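Local coordinates for 16 kDa salivary peptide (Culex quinquefasciatus, PDB 7KCG), which is a mosquito salivary protein of unknown function with a ricin-type beta-trefoil fold and putative sugar-binding properties, at residues G63-E68 with S85-G90. Numbering follows the deposited sequence.
With FMT (formic acid), chain D.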
loop_
_atom_site.group_PDB
_atom_site.type_symbol
_atom_site.label_atom_id
_atom_site.label_comp_id
_atom_site.label_asym_id
_atom_site.label_seq_id
_atom_site.Cartn_x
_atom_site.Cartn_y
_atom_site.Cartn_z
ATOM N N GLY A 63 -11.169 -4.282 -7.021
ATOM C CA GLY A 63 -10.314 -5.121 -7.840
ATOM C C GLY A 63 -9.173 -4.395 -8.507
ATOM O O GLY A 63 -8.598 -4.914 -9.472
ATOM N N GLU A 64 -8.830 -3.205 -8.020
ATOM C CA GLU A 64 -7.874 -2.318 -8.662
ATOM C C GLU A 64 -6.502 -2.416 -8.006
ATOM O O GLU A 64 -6.398 -2.564 -6.784
ATOM C CB GLU A 64 -8.389 -0.880 -8.603
ATOM C CG GLU A 64 -9.701 -0.693 -9.364
ATOM C CD GLU A 64 -10.476 0.544 -8.920
ATOM O OE1 GLU A 64 -9.994 1.286 -8.038
ATOM O OE2 GLU A 64 -11.579 0.781 -9.465
ATOM N N GLU A 65 -5.452 -2.346 -8.827
ATOM C CA GLU A 65 -4.080 -2.473 -8.343
ATOM C C GLU A 65 -3.591 -1.179 -7.716
ATOM O O GLU A 65 -3.860 -0.088 -8.215
ATOM C CB GLU A 65 -3.127 -2.834 -9.481
ATOM C CG GLU A 65 -3.191 -4.244 -9.978
ATOM C CD GLU A 65 -2.004 -4.568 -10.872
ATOM O OE1 GLU A 65 -1.894 -3.974 -11.974
ATOM O OE2 GLU A 65 -1.177 -5.410 -10.464
ATOM N N LEU A 66 -2.838 -1.312 -6.627
ATOM C CA LEU A 66 -2.193 -0.176 -5.992
ATOM C C LEU A 66 -0.890 0.146 -6.715
ATOM O O LEU A 66 -0.077 -0.748 -6.955
ATOM C CB LEU A 66 -1.912 -0.510 -4.520
ATOM C CG LEU A 66 -1.347 0.631 -3.695
ATOM C CD1 LEU A 66 -2.454 1.619 -3.408
ATOM C CD2 LEU A 66 -0.734 0.099 -2.397
ATOM N N PHE A 67 -0.675 1.415 -7.070
ATOM C CA PHE A 67 0.573 1.743 -7.754
ATOM C C PHE A 67 0.986 3.170 -7.433
ATOM O O PHE A 67 0.191 3.976 -6.954
ATOM C CB PHE A 67 0.482 1.524 -9.279
ATOM C CG PHE A 67 -0.304 2.582 -10.016
ATOM C CD1 PHE A 67 -1.680 2.577 -9.990
ATOM C CD2 PHE A 67 0.350 3.542 -10.771
ATOM C CE1 PHE A 67 -2.405 3.539 -10.691
ATOM C CE2 PHE A 67 -0.373 4.519 -11.475
ATOM C CZ PHE A 67 -1.740 4.509 -11.429
ATOM N N GLU A 68 2.265 3.458 -7.657
ATOM C CA GLU A 68 2.804 4.797 -7.471
ATOM C C GLU A 68 2.993 5.449 -8.831
ATOM O O GLU A 68 3.490 4.816 -9.766
ATOM C CB GLU A 68 4.138 4.776 -6.720
ATOM C CG GLU A 68 4.714 6.178 -6.508
ATOM C CD GLU A 68 6.040 6.195 -5.764
ATOM O OE1 GLU A 68 6.493 5.128 -5.291
ATOM O OE2 GLU A 68 6.636 7.289 -5.646
ATOM N N SER A 85 -5.822 -2.567 -16.708
ATOM C CA SER A 85 -4.728 -3.084 -17.561
ATOM C C SER A 85 -3.559 -3.417 -16.635
ATOM O O SER A 85 -3.233 -2.598 -15.820
ATOM C CB SER A 85 -4.308 -2.057 -18.560
ATOM O OG SER A 85 -4.615 -0.752 -18.129
ATOM N N LEU A 86 -2.961 -4.588 -16.767
ATOM C CA LEU A 86 -1.888 -4.957 -15.852
ATOM C C LEU A 86 -0.703 -4.009 -16.011
ATOM O O LEU A 86 -0.228 -3.766 -17.126
ATOM C CB LEU A 86 -1.462 -6.392 -16.109
ATOM C CG LEU A 86 -0.677 -7.069 -14.993
ATOM C CD1 LEU A 86 -1.540 -7.221 -13.741
ATOM C CD2 LEU A 86 -0.162 -8.422 -15.483
ATOM N N ILE A 87 -0.228 -3.465 -14.898
ATOM C CA ILE A 87 0.887 -2.525 -14.911
ATOM C C ILE A 87 2.182 -3.325 -14.881
ATOM O O ILE A 87 2.413 -4.117 -13.960
ATOM C CB ILE A 87 0.794 -1.542 -13.731
ATOM C CG1 ILE A 87 -0.389 -0.612 -13.960
ATOM C CG2 ILE A 87 2.074 -0.743 -13.562
ATOM C CD1 ILE A 87 -0.585 0.435 -12.884
ATOM N N ASN A 88 3.028 -3.118 -15.895
ATOM C CA ASN A 88 4.206 -3.940 -16.122
ATOM C C ASN A 88 5.517 -3.165 -16.017
ATOM O O ASN A 88 6.579 -3.728 -16.314
ATOM C CB ASN A 88 4.100 -4.612 -17.504
ATOM C CG ASN A 88 4.891 -5.901 -17.587
ATOM O OD1 ASN A 88 5.095 -6.593 -16.582
ATOM N ND2 ASN A 88 5.347 -6.234 -18.793
ATOM N N ASP A 89 5.485 -1.900 -15.597
ATOM C CA ASP A 89 6.676 -1.056 -15.573
ATOM C C ASP A 89 7.293 -0.916 -14.182
ATOM O O ASP A 89 8.116 -0.015 -13.972
ATOM C CB ASP A 89 6.359 0.338 -16.140
ATOM C CG ASP A 89 5.416 1.145 -15.258
ATOM O OD1 ASP A 89 4.980 0.652 -14.189
ATOM O OD2 ASP A 89 5.104 2.300 -15.628
ATOM N N GLY A 90 6.899 -1.761 -13.228
ATOM C CA GLY A 90 7.385 -1.674 -11.869
ATOM C C GLY A 90 6.547 -0.824 -10.941
ATOM O O GLY A 90 6.701 -0.934 -9.716
HETATM C C FMT D . 1.936 0.875 -17.692
HETATM O O1 FMT D . 2.483 -0.196 -17.524
HETATM O O2 FMT D . 0.792 1.218 -17.182
#
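A buried carboxylate divides its two oxygens between a loop backbone and a guanidinium group: Glu65 OE1 accepts a weak but nearly straight hydrogen bond from Ile87 N (3.4 Å, 171° at the hydrogen), while OE2 forms a salt bridge with Arg56 of the neighbouring strand 54-59. Arg56 also donates to Ile87 O, so strand and loop are joined twice, once directly and once through the arginine. Glu65 can span the gap because its chain runs extended beyond CG, which lies opposite the carbonyl carbon about the first bond (chi1 -74°). Leu86 CD1 lies against the same carboxylate, 3.7 Å from Glu65 OE1 and 3.8 Å from Glu65 OE2; although the leucine leaves its backbone pointing away from the strand, its end comes back to rest against the acid.

Two residues along the strand, the contact becomes apolar. Ile87 sends its CD1 methyl over one face of the Phe67 ring, 3.8 Å from the centroid in a CH-pi contact and displaced toward the rim, with its closest approach at Phe67 CG (3.6 Å). A fully extended chi2 (-179°) carries that methyl out to the ring. Trp81 meets the same phenylalanine with its ring plane steeply inclined, and Ala92 touches both Phe67 and Ile87. Beside Ile87 and Asn88, a formic acid molecule, probably from the crystallisation liquor, receives a weak hydrogen bond through O1 from Asn88 N (3.4 Å).

The pairing illustrates how an irregular connection can be fastened to a sheet without joining it as a strand: the weak Glu65-Ile87 bond, the Arg56 bridge and the methyl on the ring, with a Glu68-Gly91 backbone bond, help hold the loop between strands 76-81 and 93-98 against strand 64-69 in a ricin-type beta-trefoil.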